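Local atomic coordinates of inactivation-no-after-potential D protein (Drosophila melanogaster, PDB entry 2QKV), a protein that probably acts as a scaffold in Drosophila visual signalling, with its fifth PDZ domain, the fragment in this entry, serving as a peptide-binding module. Residues F10-M15 / V83-T88; G32-D37 / G53-K58. The protein carries 1 engineered substitution. All coordinates share one frame; numbering follows the deposited sequence.

Contact 1 (F10-M15 / V83-T88); sequences FNVDLM and VSMEVT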
ATOM      1  N   PHE A  10       6.205  -9.939  21.460  1.00  7.93           N
ATOM      2  CA  PHE A  10       5.839 -10.631  22.702  1.00  7.08           C
ATOM      3  C   PHE A  10       4.531 -11.366  22.419  1.00  8.44           C
ATOM      4  O   PHE A  10       3.822 -11.047  21.455  1.00  8.26           O
ATOM      5  CB  PHE A  10       5.707  -9.674  23.904  1.00  7.27           C
ATOM      6  CG  PHE A  10       4.663  -8.605  23.755  1.00  6.59           C
ATOM      7  CD1 PHE A  10       3.365  -8.798  24.239  1.00  8.03           C
ATOM      8  CD2 PHE A  10       5.001  -7.373  23.221  1.00  7.81           C
ATOM      9  CE1 PHE A  10       2.424  -7.758  24.195  1.00  8.42           C
ATOM     10  CE2 PHE A  10       4.080  -6.332  23.169  1.00  8.36           C
ATOM     11  CZ  PHE A  10       2.782  -6.523  23.662  1.00  7.39           C
ATOM     12  N   ASN A  11       4.228 -12.365  23.234  1.00  8.34           N
ATOM     13  CA  ASN A  11       3.030 -13.167  23.054  1.00 10.04           C
ATOM     14  C   ASN A  11       1.914 -12.816  24.020  1.00  9.76           C
ATOM     15  O   ASN A  11       2.162 -12.457  25.171  1.00 10.92           O
ATOM     16  CB  ASN A  11       3.366 -14.652  23.233  1.00 12.87           C
ATOM     17  CG  ASN A  11       4.471 -15.112  22.318  1.00 17.15           C
ATOM     18  OD1 ASN A  11       5.601 -15.311  22.749  1.00 23.93           O
ATOM     19  ND2 ASN A  11       4.154 -15.272  21.043  1.00 18.30           N
ATOM     20  N   VAL A  12       0.681 -12.921  23.528  1.00  9.28           N
ATOM     21  CA  VAL A  12      -0.507 -12.701  24.342  1.00 10.70           C
ATOM     22  C   VAL A  12      -1.400 -13.902  24.055  1.00 13.51           C
ATOM     23  O   VAL A  12      -1.743 -14.173  22.901  1.00 14.18           O
ATOM     24  CB  VAL A  12      -1.240 -11.398  23.970  1.00 10.53           C
ATOM     25  CG1 VAL A  12      -2.523 -11.268  24.811  1.00 14.48           C
ATOM     26  CG2 VAL A  12      -0.339 -10.202  24.221  1.00 11.80           C
ATOM     27  N   ASP A  13      -1.745 -14.634  25.111  1.00 13.13           N
ATOM     28  CA  ASP A  13      -2.580 -15.818  24.988  1.00 15.89           C
ATOM     29  C   ASP A  13      -3.755 -15.765  25.943  1.00 16.78           C
ATOM     30  O   ASP A  13      -3.593 -15.465  27.137  1.00 18.11           O
ATOM     31  CB  ASP A  13      -1.774 -17.088  25.275  1.00 16.58           C
ATOM     32  CG  ASP A  13      -0.698 -17.340  24.250  1.00 17.16           C
ATOM     33  OD1 ASP A  13       0.425 -16.806  24.406  1.00 21.40           O
ATOM     34  OD2 ASP A  13      -0.977 -18.068  23.275  1.00 20.14           O
ATOM     35  N   LEU A  14      -4.939 -16.053  25.416  1.00 16.66           N
ATOM     36  CA  LEU A  14      -6.141 -16.056  26.236  1.00 15.78           C
ATOM     37  C   LEU A  14      -7.201 -16.984  25.665  1.00 15.51           C
ATOM     38  O   LEU A  14      -7.079 -17.489  24.547  1.00 14.70           O
ATOM     39  CB  LEU A  14      -6.705 -14.643  26.356  1.00 16.39           C
ATOM     40  CG  LEU A  14      -7.130 -13.918  25.080  1.00 16.27           C
ATOM     41  CD1 LEU A  14      -8.557 -14.346  24.690  1.00 17.78           C
ATOM     42  CD2 LEU A  14      -7.068 -12.406  25.314  1.00 20.15           C
ATOM     43  N   MET A  15      -8.231 -17.220  26.465  1.00 17.49           N
ATOM     44  CA  MET A  15      -9.343 -18.071  26.069  1.00 19.57           C
ATOM     45  C   MET A  15     -10.563 -17.173  25.995  1.00 19.99           C
ATOM     46  O   MET A  15     -11.000 -16.630  27.008  1.00 20.48           O
ATOM     47  CB  MET A  15      -9.572 -19.171  27.111  1.00 21.01           C
ATOM     48  CG  MET A  15     -10.807 -20.018  26.846  1.00 23.76           C
ATOM     49  SD  MET A  15     -10.743 -20.900  25.274  1.00 27.09           S
ATOM     50  CE  MET A  15      -9.701 -22.229  25.709  1.00 28.86           C
ATOM     51  N   VAL A  83      -6.996 -17.937  21.683  1.00 16.31           N
ATOM     52  CA  VAL A  83      -6.474 -16.796  20.949  1.00 14.77           C
ATOM     53  C   VAL A  83      -4.995 -16.664  21.308  1.00 14.35           C
ATOM     54  O   VAL A  83      -4.643 -16.547  22.481  1.00 15.18           O
ATOM     55  CB  VAL A  83      -7.207 -15.498  21.334  1.00 14.68           C
ATOM     56  CG1 VAL A  83      -6.438 -14.281  20.818  1.00 16.53           C
ATOM     57  CG2 VAL A  83      -8.606 -15.507  20.740  1.00 15.06           C
ATOM     58  N   SER A  84      -4.143 -16.711  20.290  1.00 12.49           N
ATOM     59  CA  SER A  84      -2.702 -16.591  20.474  1.00 12.55           C
ATOM     60  C   SER A  84      -2.207 -15.511  19.528  1.00 10.86           C
ATOM     61  O   SER A  84      -2.311 -15.652  18.312  1.00 12.18           O
ATOM     62  CB  SER A  84      -2.012 -17.909  20.140  1.00 15.31           C
ATOM     63  OG  SER A  84      -0.605 -17.785  20.288  1.00 19.87           O
ATOM     64  N   MET A  85      -1.664 -14.437  20.086  1.00  9.32           N
ATOM     65  CA  MET A  85      -1.192 -13.338  19.259  1.00  9.58           C
ATOM     66  C   MET A  85       0.271 -12.998  19.483  1.00  8.53           C
ATOM     67  O   MET A  85       0.809 -13.224  20.573  1.00 10.94           O
ATOM     68  CB  MET A  85      -2.003 -12.082  19.570  1.00 11.86           C
ATOM     69  CG  MET A  85      -3.515 -12.285  19.517  1.00 12.69           C
ATOM     70  SD  MET A  85      -4.451 -10.793  19.841  1.00 16.04           S
ATOM     71  CE  MET A  85      -4.608 -10.865  21.619  1.00 17.51           C
ATOM     72  N   GLU A  86       0.905 -12.479  18.434  1.00  8.44           N
ATOM     73  CA  GLU A  86       2.270 -11.965  18.523  1.00  8.06           C
ATOM     74  C   GLU A  86       2.021 -10.471  18.381  1.00  7.21           C
ATOM     75  O   GLU A  86       1.198 -10.039  17.551  1.00  7.44           O
ATOM     76  CB  GLU A  86       3.178 -12.472  17.404  1.00  9.16           C
ATOM     77  CG  GLU A  86       3.477 -13.956  17.552  1.00 12.97           C
ATOM     78  CD  GLU A  86       4.609 -14.437  16.674  1.00 17.18           C
ATOM     79  OE1 GLU A  86       5.107 -13.656  15.838  1.00 14.52           O
ATOM     80  OE2 GLU A  86       5.000 -15.614  16.829  1.00 20.30           O
ATOM     81  N   VAL A  87       2.732  -9.684  19.179  1.00  6.69           N
ATOM     82  CA  VAL A  87       2.519  -8.247  19.238  1.00  6.95           C
ATOM     83  C   VAL A  87       3.837  -7.473  19.375  1.00  7.53           C
ATOM     84  O   VAL A  87       4.800  -7.975  19.947  1.00  7.45           O
ATOM     85  CB  VAL A  87       1.647  -7.913  20.496  1.00  7.40           C
ATOM     86  CG1 VAL A  87       1.173  -6.461  20.458  1.00  7.35           C
ATOM     87  CG2 VAL A  87       0.456  -8.891  20.609  1.00  8.89           C
ATOM     88  N   THR A  88       3.877  -6.256  18.843  1.00  6.01           N
ATOM     89  CA  THR A  88       5.049  -5.405  19.004  1.00  7.03           C
ATOM     90  C   THR A  88       4.593  -4.069  19.603  1.00  8.05           C
ATOM     91  O   THR A  88       3.489  -3.591  19.308  1.00  7.24           O
ATOM     92  CB  THR A  88       5.812  -5.182  17.675  1.00  7.76           C
ATOM     93  OG1 THR A  88       7.085  -4.572  17.966  1.00  7.29           O
ATOM     94  CG2 THR A  88       5.036  -4.278  16.736  1.00  8.48           C
TER
HETATM   95  O   HOH W   1      -3.356 -19.457  23.267  1.00 34.08           O

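Contact 2 (G32-D37 / G53-K58); sequences GCTIAD and GDIITK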
ATOM      1  N   GLY A  32       0.429  -4.928  10.612  1.00  9.97           N
ATOM      2  CA  GLY A  32      -0.525  -5.620  11.459  1.00  9.14           C
ATOM      3  C   GLY A  32      -1.667  -4.707  11.818  1.00  9.07           C
ATOM      4  O   GLY A  32      -1.987  -3.769  11.088  1.00 10.67           O
ATOM      5  N   CYS A  33      -2.274  -4.974  12.961  1.00  7.38           N
ATOM      6  CA  CYS A  33      -3.392  -4.165  13.419  1.00  8.38           C
ATOM      7  C   CYS A  33      -3.082  -3.418  14.700  1.00  7.13           C
ATOM      8  O   CYS A  33      -2.796  -4.027  15.733  1.00  7.58           O
ATOM      9  CB  CYS A  33      -4.626  -5.035  13.637  1.00  7.63           C
ATOM     10  SG  CYS A  33      -5.380  -5.639  12.118  1.00 11.23           S
ATOM     11  N   THR A  34      -3.127  -2.093  14.634  1.00  8.44           N
ATOM     12  CA  THR A  34      -2.864  -1.275  15.808  1.00  9.00           C
ATOM     13  C   THR A  34      -4.076  -1.278  16.719  1.00  8.08           C
ATOM     14  O   THR A  34      -5.221  -1.227  16.264  1.00 10.25           O
ATOM     15  CB  THR A  34      -2.549   0.192  15.429  1.00 10.88           C
ATOM     16  OG1 THR A  34      -1.310   0.239  14.717  1.00 11.69           O
ATOM     17  CG2 THR A  34      -2.439   1.075  16.681  1.00 13.25           C
ATOM     18  N   ILE A  35      -3.815  -1.356  18.014  1.00  8.40           N
ATOM     19  CA  ILE A  35      -4.889  -1.293  18.979  1.00  9.09           C
ATOM     20  C   ILE A  35      -5.147   0.207  19.146  1.00 11.68           C
ATOM     21  O   ILE A  35      -4.430   0.896  19.861  1.00 11.56           O
ATOM     22  CB  ILE A  35      -4.471  -1.946  20.314  1.00  8.89           C
ATOM     23  CG1 ILE A  35      -4.199  -3.434  20.074  1.00  9.67           C
ATOM     24  CG2 ILE A  35      -5.569  -1.749  21.368  1.00 11.61           C
ATOM     25  CD1 ILE A  35      -3.627  -4.185  21.270  1.00 10.01           C
ATOM     26  N   ALA A  36      -6.160   0.704  18.432  1.00 12.55           N
ATOM     27  CA  ALA A  36      -6.523   2.122  18.471  1.00 15.88           C
ATOM     28  C   ALA A  36      -7.141   2.489  19.816  1.00 17.90           C
ATOM     29  O   ALA A  36      -7.065   3.643  20.251  1.00 21.25           O
ATOM     30  CB  ALA A  36      -7.501   2.443  17.341  1.00 15.81           C
ATOM     31  N   ASP A  37      -7.757   1.506  20.462  1.00 16.38           N
ATOM     32  CA  ASP A  37      -8.366   1.701  21.770  1.00 18.60           C
ATOM     33  C   ASP A  37      -8.663   0.339  22.386  1.00 16.61           C
ATOM     34  O   ASP A  37      -8.782  -0.658  21.679  1.00 17.24           O
ATOM     35  CB  ASP A  37      -9.666   2.495  21.642  1.00 20.59           C
ATOM     36  CG  ASP A  37     -10.017   3.238  22.914  1.00 23.18           C
ATOM     37  OD1 ASP A  37      -9.392   2.963  23.967  1.00 27.91           O
ATOM     38  OD2 ASP A  37     -10.919   4.095  22.866  1.00 25.64           O
ATOM     39  N   GLY A  53      -1.922   1.446  21.164  1.00 10.05           N
ATOM     40  CA  GLY A  53      -0.773   1.691  20.310  1.00  9.64           C
ATOM     41  C   GLY A  53      -0.007   0.430  19.965  1.00  9.09           C
ATOM     42  O   GLY A  53       0.755   0.419  18.997  1.00  8.94           O
ATOM     43  N   ASP A  54      -0.190  -0.635  20.737  1.00  9.34           N
ATOM     44  CA  ASP A  54       0.514  -1.875  20.418  1.00  8.57           C
ATOM     45  C   ASP A  54      -0.004  -2.370  19.071  1.00  8.04           C
ATOM     46  O   ASP A  54      -1.156  -2.113  18.706  1.00  8.94           O
ATOM     47  CB  ASP A  54       0.261  -2.954  21.471  1.00  8.06           C
ATOM     48  CG  ASP A  54       1.003  -2.699  22.775  1.00  7.54           C
ATOM     49  OD1 ASP A  54       1.886  -1.814  22.806  1.00  9.77           O
ATOM     50  OD2 ASP A  54       0.693  -3.417  23.757  1.00  9.80           O
ATOM     51  N   ILE A  55       0.841  -3.086  18.330  1.00  6.90           N
ATOM     52  CA  ILE A  55       0.462  -3.592  17.022  1.00  6.32           C
ATOM     53  C   ILE A  55       0.480  -5.113  17.017  1.00  6.45           C
ATOM     54  O   ILE A  55       1.532  -5.726  17.246  1.00  6.90           O
ATOM     55  CB  ILE A  55       1.423  -3.096  15.912  1.00  6.46           C
ATOM     56  CG1 ILE A  55       1.494  -1.569  15.935  1.00  7.18           C
ATOM     57  CG2 ILE A  55       0.935  -3.592  14.551  1.00  7.52           C
ATOM     58  CD1 ILE A  55       2.440  -0.988  14.905  1.00  9.72           C
ATOM     59  N   ILE A  56      -0.688  -5.707  16.776  1.00  6.39           N
ATOM     60  CA  ILE A  56      -0.807  -7.160  16.716  1.00  5.78           C
ATOM     61  C   ILE A  56      -0.343  -7.555  15.314  1.00  5.72           C
ATOM     62  O   ILE A  56      -0.917  -7.110  14.312  1.00  5.91           O
ATOM     63  CB  ILE A  56      -2.273  -7.585  16.951  1.00  6.19           C
ATOM     64  CG1 ILE A  56      -2.729  -7.081  18.329  1.00  8.11           C
ATOM     65  CG2 ILE A  56      -2.400  -9.107  16.855  1.00  7.27           C
ATOM     66  CD1 ILE A  56      -4.243  -7.157  18.589  1.00  8.25           C
ATOM     67  N   THR A  57       0.681  -8.409  15.254  1.00  6.17           N
ATOM     68  CA  THR A  57       1.281  -8.822  13.985  1.00  6.04           C
ATOM     69  C   THR A  57       1.019 -10.258  13.524  1.00  7.38           C
ATOM     70  O   THR A  57       1.303 -10.604  12.372  1.00  8.79           O
ATOM     71  CB  THR A  57       2.805  -8.586  14.025  1.00  7.93           C
ATOM     72  OG1 THR A  57       3.356  -9.301  15.140  1.00  9.15           O
ATOM     73  CG2 THR A  57       3.097  -7.107  14.208  1.00  9.53           C
ATOM     74  N   LYS A  58       0.522 -11.098  14.427  1.00  8.21           N
ATOM     75  CA  LYS A  58       0.188 -12.477  14.077  1.00  8.47           C
ATOM     76  C   LYS A  58      -1.015 -12.876  14.926  1.00  8.74           C
ATOM     77  O   LYS A  58      -1.080 -12.556  16.103  1.00  8.39           O
ATOM     78  CB  LYS A  58       1.366 -13.430  14.326  1.00  8.76           C
ATOM     79  CG  LYS A  58       1.112 -14.839  13.772  1.00 10.21           C
ATOM     80  CD  LYS A  58       2.355 -15.713  13.757  1.00 16.07           C
ATOM     81  CE  LYS A  58       3.331 -15.250  12.688  1.00 19.51           C
ATOM     82  NZ  LYS A  58       4.432 -16.234  12.441  1.00 22.84           N
TER
HETATM   83  O   HOH W   2       0.518   1.631  16.567  1.00 16.67           O

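Contact 1 (F10-M15 / V83-T88)
The phenyl ring of F10 lies over V87. V87 CB sits beneath one ring face, 3.8 Å from the F10 centroid and 19° off the normal. The point of contact is displaced toward the rim, where F10 CZ is 3.6 Å from V87 CG1. CG of F10 stands between the backbone N and the carbonyl carbon (chi1 61°), and this swings the ring across the neighbouring strand. The N11 amide and E86 carboxylate planes are steeply inclined, and N11 ND2 touches only the aliphatic part of E86, at CG. The D13 carboxylate takes a hydrogen bond from S84: OG reaches OD2 at 3.0 Å on the syn side, 33° out of the carboxylate plane. A water also donates to D13 OD2. The strands are antiparallel. F10-V87, V12-M85 and L14-V83 are hydrogen-bonded pairs, each with two backbone bonds. F10 N to V87 O is 2.8 Å. The side chains of these pairs share one face. There V12 CG1 meets M85 CE at 3.8 Å, and L14 CD1 meets V83 CB at 3.8 Å. N11, D13, S84 and E86 lie on the other face. Strand 82-88 has strand 55-59 on its far side, with M85 against I56 and F59. Helix 44-49 packs on the apolar face through L14 on E45 and I46, and V12 on K49.

Contact 2 (G32-D37 / G53-K58)
I35 lies alongside D54 and crosses I56, and its side chain makes the apolar contact with I56. I35 CB starts 3.7 Å from D54 O, the atom that also receives the I35 N-H. CG1 is anti to the carbonyl carbon (chi1 -63°), and it stays close to D54 O while touching I56 CD1 at 4.0 Å. The chain then runs on extended. At its tip, I35 CD1 meets I56 CD1 at 4.0 Å and, slightly farther off, D54 CB. The backbone bond from I35 N to D54 O is 2.8 Å and points nearly straight down the carbonyl. G53 N returns a bond to I35 O. Farther along, C33 and I56 form an antiparallel hydrogen-bonded pair. The I56 N-H comes to C33 O from above the carbonyl plane, 37° out of it. T34 and I55 form the adjacent non-hydrogen-bonded pair on the other face, where T34 OG1 rests 3.6 Å from I55 CG1. A water donates to T34 OG1 at 2.9 Å and to G53 O at 2.7 Å, joining the two segments; T34 OG1 is also hydrogen-bonded to N29 OD1. G32 CA is only 3.2 Å from I56 O, so the backbones pass very closely. The D54 carboxylate turns to R89 in a salt bridge and to the Q51 backbone N. C33 packs on F69 and S72 of helix 69-77; S72 is probably the engineered serine. Strands 33-38 and 55-59, linked through helix 44-49, are an antiparallel pair of the PDZ fold. Strand 24-28 borders 33-38, and in PDZ domains the strand matching 24-28 and the helix matching 69-77 usually form the peptide groove.

Overall arrangement
The contacts meet in one antiparallel sheet, where strand 82-88 of contact 1 neighbours strand 55-59 of contact 2. The seam includes probable backbone hydrogen bonds, T57 N to E86 O and I55 N to T88 O, both 2.9 Å. Both segments of contact 2 fall between those of contact 1 in sequence. Contact 2 is the core one: all its touching residues are buried. Contact 1 is partly buried, with one apolar face and one polar face that reaches solvent. Its ladder carries one polar side-chain bond, S84 to D13, and several apolar contacts. Contact 2 relies more on isoleucines, close backbones and a bridging water. Helix 44-49 packs against contact 1, helix 69-77 against contact 2.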